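Local coordinates for protein phiAB6 tailspike (Unidentified phage, PDB 5JS4) that forms the trimeric beta-helical tailspike of a phage and probably fragments the exopolysaccharide of Acinetobacter baumannii, at residues A[615-620]-A[662-667]. Numbering follows the deposited sequence.
Sequences DQSFST and GSRLGT
The guanidinium of Arg-664 carries Ser-617 CB over the centre of one face, 3.5 Å above its plane, while Asp-615 OD2 and Phe-618 CD1 lie at its edge. The Phe-618 ring, in turn, has Asp-615 CB over one face and stands 75° to the guanidinium, with Arg-664 NH2 coming obliquely to within 3.5 Å of CD1. A serine suits the covering position because its small CH2 packs against the cation without bulk to push it aside.

The salt bridge is side-on, both nitrogens gripping one oxygen: Arg-664 NE gives Asp-615 OD2 the shorter, straighter bond (2.7 Å, 160°) on its syn side, whereas NH2 reaches the same OD2 at 3.1 Å from above the carboxylate plane. Arginine suits the place because NE and NH2 present donors along one edge, and its extended chain carries that edge across to Asp-615. Arg-710 is a second salt-bridge partner of OD2, and this gathering of cations would be expected to keep the carboxylate ionised.

With CG anti to the backbone N (chi1 -175°), the Asp-615 carboxylate swings toward Arg-664; its OD1 accepts from Ser-617 N at 2.9 Å, leaving OD2 for the two arginines. Arg-664 NH1 bonds to Thr-686 O of a neighbouring subunit. An Asx turn and a type I beta turn shape loop 615-620, and the salt bridge ties it to 662-667 in the C-terminal antiparallel-sheet region, at the trimer interface.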
ATOM      1  N   ASP A 615      23.394  56.025 -11.373  1.00  8.20           N
ATOM      2  CA  ASP A 615      22.483  57.095 -11.772  1.00  8.22           C
ATOM      3  C   ASP A 615      22.622  58.200 -10.743  1.00  8.60           C
ATOM      4  O   ASP A 615      22.305  58.000  -9.571  1.00  9.67           O
ATOM      5  CB  ASP A 615      21.046  56.572 -11.831  1.00  8.34           C
ATOM      6  CG  ASP A 615      20.048  57.597 -12.365  1.00  8.46           C
ATOM      7  OD1 ASP A 615      20.364  58.804 -12.442  1.00  8.53           O
ATOM      8  OD2 ASP A 615      18.926  57.172 -12.706  1.00  8.53           O
ATOM      9  N   GLN A 616      23.112  59.356 -11.171  1.00  9.13           N
ATOM     10  CA  GLN A 616      23.333  60.454 -10.227  1.00 10.37           C
ATOM     11  C   GLN A 616      22.018  61.009  -9.669  1.00 10.81           C
ATOM     12  O   GLN A 616      22.037  61.741  -8.680  1.00 12.95           O
ATOM     13  CB  GLN A 616      24.209  61.551 -10.837  1.00 12.58           C
ATOM     14  CG  GLN A 616      23.585  62.351 -11.958  1.00 13.31           C
ATOM     15  CD  GLN A 616      24.574  63.339 -12.562  1.00 14.07           C
ATOM     16  OE1 GLN A 616      25.550  62.944 -13.200  1.00 13.79           O
ATOM     17  NE2 GLN A 616      24.330  64.626 -12.361  1.00 15.69           N
ATOM     18  N   SER A 617      20.888  60.652 -10.283  1.00 10.74           N
ATOM     19  CA  SER A 617      19.561  61.024  -9.758  1.00 11.64           C
ATOM     20  C   SER A 617      19.006  60.067  -8.697  1.00 11.41           C
ATOM     21  O   SER A 617      17.980  60.372  -8.073  1.00 13.21           O
ATOM     22  CB  SER A 617      18.540  61.163 -10.893  1.00 12.04           C
ATOM     23  OG  SER A 617      18.804  62.314 -11.667  1.00 12.21           O
ATOM     24  N   PHE A 618      19.645  58.914  -8.493  1.00 11.21           N
ATOM     25  CA  PHE A 618      19.234  58.010  -7.414  1.00 11.17           C
ATOM     26  C   PHE A 618      19.405  58.711  -6.067  1.00 13.24           C
ATOM     27  O   PHE A 618      20.398  59.404  -5.850  1.00 14.19           O
ATOM     28  CB  PHE A 618      20.082  56.728  -7.356  1.00 10.44           C
ATOM     29  CG  PHE A 618      19.762  55.693  -8.411  1.00 10.25           C
ATOM     30  CD1 PHE A 618      18.492  55.550  -8.963  1.00 10.38           C
ATOM     31  CD2 PHE A 618      20.748  54.800  -8.797  1.00 10.04           C
ATOM     32  CE1 PHE A 618      18.237  54.573  -9.914  1.00 10.29           C
ATOM     33  CE2 PHE A 618      20.500  53.823  -9.744  1.00 10.31           C
ATOM     34  CZ  PHE A 618      19.244  53.706 -10.300  1.00  9.89           C
ATOM     35  N   SER A 619      18.453  58.485  -5.164  1.00 15.20           N
ATOM     36  CA  SER A 619      18.543  58.982  -3.791  1.00 17.90           C
ATOM     37  C   SER A 619      19.650  58.271  -3.012  1.00 18.66           C
ATOM     38  O   SER A 619      20.314  58.879  -2.171  1.00 20.87           O
ATOM     39  CB  SER A 619      17.203  58.797  -3.074  1.00 20.81           C
ATOM     40  OG  SER A 619      16.170  59.502  -3.740  1.00 26.47           O
ATOM     41  N   THR A 620      19.827  56.981  -3.287  1.00 17.36           N
ATOM     42  CA  THR A 620      20.905  56.190  -2.696  1.00 17.25           C
ATOM     43  C   THR A 620      21.506  55.321  -3.797  1.00 15.39           C
ATOM     44  O   THR A 620      20.793  54.928  -4.715  1.00 14.28           O
ATOM     45  CB  THR A 620      20.393  55.282  -1.562  1.00 20.82           C
ATOM     46  OG1 THR A 620      19.445  54.343  -2.083  1.00 24.06           O
ATOM     47  CG2 THR A 620      19.731  56.101  -0.461  1.00 21.25           C
ATOM     48  N   GLY A 662      24.341  64.020 -19.813  1.00  9.21           N
ATOM     49  CA  GLY A 662      23.755  65.356 -19.623  1.00  9.34           C
ATOM     50  C   GLY A 662      22.530  65.449 -18.730  1.00  9.48           C
ATOM     51  O   GLY A 662      22.331  66.460 -18.052  1.00 10.70           O
ATOM     52  N   SER A 663      21.697  64.415 -18.746  1.00  9.01           N
ATOM     53  CA  SER A 663      20.480  64.369 -17.939  1.00  8.56           C
ATOM     54  C   SER A 663      20.042  62.925 -17.797  1.00  8.26           C
ATOM     55  O   SER A 663      20.586  62.039 -18.459  1.00  8.84           O
ATOM     56  CB  SER A 663      19.360  65.161 -18.608  1.00  8.35           C
ATOM     57  OG  SER A 663      18.933  64.499 -19.788  1.00  8.86           O
ATOM     58  N   ARG A 664      19.055  62.684 -16.945  1.00  8.26           N
ATOM     59  CA  ARG A 664      18.571  61.328 -16.734  1.00  8.58           C
ATOM     60  C   ARG A 664      17.951  60.764 -18.011  1.00  8.31           C
ATOM     61  O   ARG A 664      18.138  59.593 -18.332  1.00  8.51           O
ATOM     62  CB  ARG A 664      17.567  61.273 -15.585  1.00  9.24           C
ATOM     63  CG  ARG A 664      17.554  59.925 -14.896  1.00  9.55           C
ATOM     64  CD  ARG A 664      16.452  59.826 -13.862  1.00 10.12           C
ATOM     65  NE  ARG A 664      16.788  58.841 -12.845  1.00 10.34           N
ATOM     66  CZ  ARG A 664      16.128  58.675 -11.703  1.00 10.52           C
ATOM     67  NH1 ARG A 664      15.052  59.409 -11.422  1.00 11.09           N
ATOM     68  NH2 ARG A 664      16.548  57.763 -10.837  1.00 11.24           N
ATOM     69  N   LEU A 665      17.218  61.602 -18.737  1.00  8.52           N
ATOM     70  CA  LEU A 665      16.646  61.209 -20.025  1.00  8.61           C
ATOM     71  C   LEU A 665      17.743  60.985 -21.061  1.00  8.50           C
ATOM     72  O   LEU A 665      17.623  60.107 -21.920  1.00  8.97           O
ATOM     73  CB  LEU A 665      15.698  62.295 -20.536  1.00  9.49           C
ATOM     74  CG  LEU A 665      14.860  61.930 -21.764  1.00 11.06           C
ATOM     75  CD1 LEU A 665      13.666  61.087 -21.348  1.00 11.96           C
ATOM     76  CD2 LEU A 665      14.423  63.179 -22.509  1.00 12.56           C
ATOM     77  N   GLY A 666      18.793  61.798 -20.979  1.00  8.45           N
ATOM     78  CA  GLY A 666      19.917  61.737 -21.904  1.00  8.33           C
ATOM     79  C   GLY A 666      19.790  62.767 -23.010  1.00  8.12           C
ATOM     80  O   GLY A 666      18.688  63.052 -23.485  1.00  8.72           O
ATOM     81  N   THR A 667      20.916  63.337 -23.417  1.00  8.58           N
ATOM     82  CA  THR A 667      20.955  64.256 -24.551  1.00  8.82           C
ATOM     83  C   THR A 667      21.042  63.496 -25.869  1.00  9.24           C
ATOM     84  O   THR A 667      20.706  64.030 -26.920  1.00 11.42           O
ATOM     85  CB  THR A 667      22.187  65.161 -24.482  1.00  8.65           C
ATOM     86  OG1 THR A 667      23.359  64.337 -24.418  1.00  8.92           O
ATOM     87  CG2 THR A 667      22.138  66.065 -23.263  1.00  8.96           C
TER